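Local coordinates for protein cytochrome c551 (Achromobacter xylosoxidans, PDB 2ZON) that probably carries single electrons between redox partner proteins, using a haem group covalently attached to its small helical fold, at residues L15-C20 / V79-D84. Residues are numbered along the deposited sequence; the frame is centred on the assembly and turned at random.
Sequences LYRSAC and VAYMMD. With HEM (protoporphyrin IX containing Fe), chain K.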
ATOM      1  N   LEU D  15      20.274   8.430 -28.703  1.00 16.38           N
ATOM      2  CA  LEU D  15      20.640   7.038 -28.455  1.00 16.97           C
ATOM      3  C   LEU D  15      21.051   6.861 -26.994  1.00 17.19           C
ATOM      4  O   LEU D  15      20.607   5.919 -26.304  1.00 17.19           O
ATOM      5  CB  LEU D  15      21.788   6.618 -29.369  1.00 17.45           C
ATOM      6  CG  LEU D  15      21.924   5.167 -29.851  1.00 20.72           C
ATOM      7  CD1 LEU D  15      23.395   4.723 -29.889  1.00 19.72           C
ATOM      8  CD2 LEU D  15      21.020   4.114 -29.176  1.00 19.07           C
ATOM      9  N   TYR D  16      21.874   7.790 -26.512  1.00 17.41           N
ATOM     10  CA  TYR D  16      22.346   7.728 -25.135  1.00 17.68           C
ATOM     11  C   TYR D  16      21.138   7.675 -24.192  1.00 18.04           C
ATOM     12  O   TYR D  16      21.070   6.806 -23.321  1.00 18.26           O
ATOM     13  CB  TYR D  16      23.262   8.915 -24.779  1.00 18.25           C
ATOM     14  CG  TYR D  16      23.684   8.817 -23.324  1.00 17.59           C
ATOM     15  CD1 TYR D  16      24.822   8.097 -22.946  1.00 18.61           C
ATOM     16  CD2 TYR D  16      22.898   9.387 -22.318  1.00 19.77           C
ATOM     17  CE1 TYR D  16      25.179   7.965 -21.580  1.00 18.24           C
ATOM     18  CE2 TYR D  16      23.243   9.261 -20.974  1.00 20.20           C
ATOM     19  CZ  TYR D  16      24.377   8.560 -20.612  1.00 20.31           C
ATOM     20  OH  TYR D  16      24.682   8.449 -19.268  1.00 21.26           O
ATOM     21  N   ARG D  17      20.179   8.590 -24.387  1.00 17.53           N
ATOM     22  CA  ARG D  17      19.015   8.687 -23.503  1.00 18.52           C
ATOM     23  C   ARG D  17      18.092   7.464 -23.570  1.00 18.34           C
ATOM     24  O   ARG D  17      17.355   7.187 -22.627  1.00 19.07           O
ATOM     25  CB  ARG D  17      18.204   9.938 -23.836  1.00 19.28           C
ATOM     26  CG  ARG D  17      18.427  11.095 -22.909  1.00 24.20           C
ATOM     27  CD  ARG D  17      19.860  11.562 -22.923  1.00 30.64           C
ATOM     28  NE  ARG D  17      20.083  12.730 -22.060  1.00 36.17           N
ATOM     29  CZ  ARG D  17      19.438  13.888 -22.179  1.00 36.30           C
ATOM     30  NH1 ARG D  17      18.509  14.045 -23.115  1.00 38.20           N
ATOM     31  NH2 ARG D  17      19.722  14.896 -21.369  1.00 37.16           N
ATOM     32  N   SER D  18      18.124   6.751 -24.689  1.00 17.86           N
ATOM     33  CA  SER D  18      17.229   5.617 -24.873  1.00 17.54           C
ATOM     34  C   SER D  18      17.802   4.345 -24.265  1.00 17.54           C
ATOM     35  O   SER D  18      17.044   3.474 -23.835  1.00 18.31           O
ATOM     36  CB  SER D  18      16.996   5.381 -26.358  1.00 18.78           C
ATOM     37  OG  SER D  18      18.123   4.727 -26.917  1.00 19.62           O
ATOM     38  N   ALA D  19      19.124   4.229 -24.242  1.00 17.69           N
ATOM     39  CA  ALA D  19      19.769   2.943 -23.945  1.00 17.79           C
ATOM     40  C   ALA D  19      20.964   3.034 -22.996  1.00 18.48           C
ATOM     41  O   ALA D  19      20.911   2.558 -21.844  1.00 18.66           O
ATOM     42  CB  ALA D  19      20.191   2.281 -25.250  1.00 18.47           C
ATOM     43  N   CYS D  20      22.039   3.648 -23.484  1.00 17.48           N
ATOM     44  CA  CYS D  20      23.320   3.725 -22.778  1.00 18.23           C
ATOM     45  C   CYS D  20      23.182   4.243 -21.348  1.00 18.36           C
ATOM     46  O   CYS D  20      23.961   3.846 -20.476  1.00 19.39           O
ATOM     47  CB  CYS D  20      24.262   4.669 -23.518  1.00 17.64           C
ATOM     48  SG  CYS D  20      24.342   4.344 -25.300  1.00 18.33           S
ATOM     49  N   VAL D  79      29.023   8.048 -28.631  1.00 16.50           N
ATOM     50  CA  VAL D  79      30.353   8.120 -28.034  1.00 17.07           C
ATOM     51  C   VAL D  79      30.777   9.596 -27.961  1.00 17.73           C
ATOM     52  O   VAL D  79      31.244  10.043 -26.914  1.00 18.46           O
ATOM     53  CB  VAL D  79      31.403   7.218 -28.745  1.00 17.11           C
ATOM     54  CG1 VAL D  79      32.819   7.523 -28.239  1.00 17.50           C
ATOM     55  CG2 VAL D  79      31.070   5.723 -28.521  1.00 16.56           C
ATOM     56  N   ALA D  80      30.555  10.346 -29.038  1.00 17.47           N
ATOM     57  CA  ALA D  80      30.905  11.763 -29.090  1.00 18.19           C
ATOM     58  C   ALA D  80      30.189  12.581 -28.012  1.00 17.82           C
ATOM     59  O   ALA D  80      30.795  13.447 -27.388  1.00 18.64           O
ATOM     60  CB  ALA D  80      30.642  12.336 -30.493  1.00 18.34           C
ATOM     61  N   TYR D  81      28.907  12.301 -27.795  1.00 17.82           N
ATOM     62  CA  TYR D  81      28.126  12.970 -26.756  1.00 18.30           C
ATOM     63  C   TYR D  81      28.725  12.674 -25.371  1.00 18.65           C
ATOM     64  O   TYR D  81      28.826  13.559 -24.503  1.00 18.33           O
ATOM     65  CB  TYR D  81      26.668  12.496 -26.818  1.00 18.59           C
ATOM     66  CG  TYR D  81      25.833  12.901 -25.620  1.00 19.90           C
ATOM     67  CD1 TYR D  81      25.373  14.214 -25.466  1.00 21.18           C
ATOM     68  CD2 TYR D  81      25.483  11.962 -24.648  1.00 20.87           C
ATOM     69  CE1 TYR D  81      24.583  14.579 -24.362  1.00 20.89           C
ATOM     70  CE2 TYR D  81      24.712  12.317 -23.558  1.00 21.02           C
ATOM     71  CZ  TYR D  81      24.269  13.619 -23.413  1.00 21.25           C
ATOM     72  OH  TYR D  81      23.496  13.935 -22.312  1.00 22.97           O
ATOM     73  N   MET D  82      29.118  11.418 -25.176  1.00 18.85           N
ATOM     74  CA  MET D  82      29.662  10.989 -23.884  1.00 19.26           C
ATOM     75  C   MET D  82      31.007  11.671 -23.603  1.00 20.00           C
ATOM     76  O   MET D  82      31.207  12.232 -22.513  1.00 19.65           O
ATOM     77  CB  MET D  82      29.736   9.464 -23.822  1.00 19.62           C
ATOM     78  CG  MET D  82      28.345   8.846 -23.838  1.00 19.11           C
ATOM     79  SD  MET D  82      28.368   7.049 -23.873  1.00 19.84           S
ATOM     80  CE  MET D  82      28.856   6.695 -22.179  1.00 19.49           C
ATOM     81  N   MET D  83      31.889  11.665 -24.604  1.00 19.91           N
ATOM     82  CA  MET D  83      33.173  12.373 -24.536  1.00 21.75           C
ATOM     83  C   MET D  83      32.966  13.870 -24.236  1.00 21.79           C
ATOM     84  O   MET D  83      33.623  14.425 -23.352  1.00 22.51           O
ATOM     85  CB  MET D  83      33.955  12.189 -25.848  1.00 21.53           C
ATOM     86  CG  MET D  83      34.417  10.754 -26.127  1.00 21.88           C
ATOM     87  SD  MET D  83      35.200  10.501 -27.738  1.00 25.25           S
ATOM     88  CE  MET D  83      36.917  10.868 -27.361  1.00 24.00           C
ATOM     89  N   ASP D  84      32.039  14.510 -24.959  1.00 21.18           N
ATOM     90  CA  ASP D  84      31.724  15.932 -24.771  1.00 21.73           C
ATOM     91  C   ASP D  84      31.369  16.253 -23.306  1.00 21.56           C
ATOM     92  O   ASP D  84      31.820  17.253 -22.739  1.00 21.74           O
ATOM     93  CB  ASP D  84      30.572  16.335 -25.710  1.00 21.92           C
ATOM     94  CG  ASP D  84      30.137  17.783 -25.535  1.00 23.52           C
ATOM     95  OD1 ASP D  84      30.730  18.679 -26.177  1.00 26.49           O
ATOM     96  OD2 ASP D  84      29.177  18.020 -24.775  1.00 25.02           O
TER
HETATM   97  CHA HEM K 200      32.473   1.360 -21.091  1.00 19.61           C
HETATM   98  CHB HEM K 200      29.846   3.848 -24.258  1.00 19.71           C
HETATM   99  CHC HEM K 200      26.094   1.032 -23.257  1.00 19.53           C
HETATM  100  CHD HEM K 200      28.417  -0.611 -19.400  1.00 21.13           C
HETATM  101  C1A HEM K 200      32.165   2.274 -22.101  1.00 20.60           C
HETATM  102  C2A HEM K 200      33.042   3.112 -22.793  1.00 19.78           C
HETATM  103  C3A HEM K 200      32.271   3.814 -23.697  1.00 19.23           C
HETATM  104  C4A HEM K 200      30.956   3.400 -23.556  1.00 19.33           C
HETATM  105  CMA HEM K 200      32.735   4.877 -24.710  1.00 20.52           C
HETATM  106  CAA HEM K 200      34.547   3.217 -22.567  1.00 21.49           C
HETATM  107  CBA HEM K 200      35.268   2.096 -23.286  1.00 25.94           C
HETATM  108  CGA HEM K 200      36.348   1.517 -22.372  1.00 28.57           C
HETATM  109  O1A HEM K 200      36.041   1.279 -21.183  1.00 30.76           O
HETATM  110  O2A HEM K 200      37.460   1.337 -22.891  1.00 31.07           O
HETATM  111  C1B HEM K 200      28.591   3.258 -24.371  1.00 19.59           C
HETATM  112  C2B HEM K 200      27.611   3.549 -25.303  1.00 17.36           C
HETATM  113  C3B HEM K 200      26.530   2.732 -25.045  1.00 17.94           C
HETATM  114  C4B HEM K 200      26.871   1.992 -23.905  1.00 18.88           C
HETATM  115  CMB HEM K 200      27.783   4.572 -26.454  1.00 16.23           C
HETATM  116  CAB HEM K 200      25.184   2.744 -25.773  1.00 18.94           C
HETATM  117  CBB HEM K 200      25.283   2.559 -27.298  1.00 19.62           C
HETATM  118  C1C HEM K 200      26.320   0.329 -22.070  1.00 19.09           C
HETATM  119  C2C HEM K 200      25.433  -0.487 -21.370  1.00 19.93           C
HETATM  120  C3C HEM K 200      26.085  -0.989 -20.254  1.00 19.47           C
HETATM  121  C4C HEM K 200      27.371  -0.434 -20.306  1.00 20.77           C
HETATM  122  CMC HEM K 200      23.981  -0.753 -21.797  1.00 20.16           C
HETATM  123  CAC HEM K 200      25.409  -1.850 -19.185  1.00 19.05           C
HETATM  124  CBC HEM K 200      24.828  -3.204 -19.612  1.00 17.49           C
HETATM  125  C1D HEM K 200      29.772  -0.309 -19.530  1.00 20.16           C
HETATM  126  C2D HEM K 200      30.830  -0.759 -18.742  1.00 20.55           C
HETATM  127  C3D HEM K 200      32.001  -0.205 -19.211  1.00 20.99           C
HETATM  128  C4D HEM K 200      31.631   0.594 -20.292  1.00 20.41           C
HETATM  129  CMD HEM K 200      30.699  -1.723 -17.548  1.00 20.79           C
HETATM  130  CAD HEM K 200      33.436  -0.434 -18.683  1.00 23.13           C
HETATM  131  CBD HEM K 200      33.995  -1.733 -19.286  1.00 25.68           C
HETATM  132  CGD HEM K 200      35.089  -2.397 -18.423  1.00 29.32           C
HETATM  133  O1D HEM K 200      36.085  -1.699 -18.132  1.00 30.74           O
HETATM  134  O2D HEM K 200      34.914  -3.592 -18.075  1.00 31.23           O
HETATM  135  NA  HEM K 200      30.926   2.474 -22.584  1.00 17.87           N
HETATM  136  NB  HEM K 200      28.116   2.312 -23.537  1.00 16.88           N
HETATM  137  NC  HEM K 200      27.484   0.347 -21.401  1.00 18.79           N
HETATM  138  ND  HEM K 200      30.292   0.506 -20.461  1.00 19.32           N
HETATM  139 FE   HEM K 200      29.232   1.444 -21.982  1.00 19.40          FE
HETATM  140  O   HOH W   1      22.138  12.836 -20.204  1.00 43.13           O
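Y16 and Y81 meet where helix 10-24 crosses helix 72-85, the near-perpendicular packing of N- and C-terminal helices that marks the class I cytochrome c fold; the two short axes make 97°. Both side chains start out toward the other helix, and with CG anti to the backbone N their rings meet. CE2 of Y81 sits over one face of the Y16 ring, 3.7 Å from its CG, with the planes inclined at 52°.

M82 adds a Met-aromatic contact: its SD lies at the edge of the Y16 ring, 5.0 Å from the centroid, while its CG packs 3.7 Å from Y16 CD1. M82 SD itself lies 3.5 Å from the porphyrin CHB, and the bend at chi3 swings the methyl CE to touch both CHB and CE1 of Y16.

On the first helix, C20 is covalently joined to the haem by its SG to the vinyl-derived CAB; with M82 approaching from helix 72-85, both helices border the cofactor.

The polar link lies at the outer end. R17, whose NH1 also forms a salt bridge with E13, gives its NE hydrogen to a water at 2.8 Å, and the same water, in the plane of the Y81 ring, is hydrogen-bonded to Y81 OH (2.7 Å).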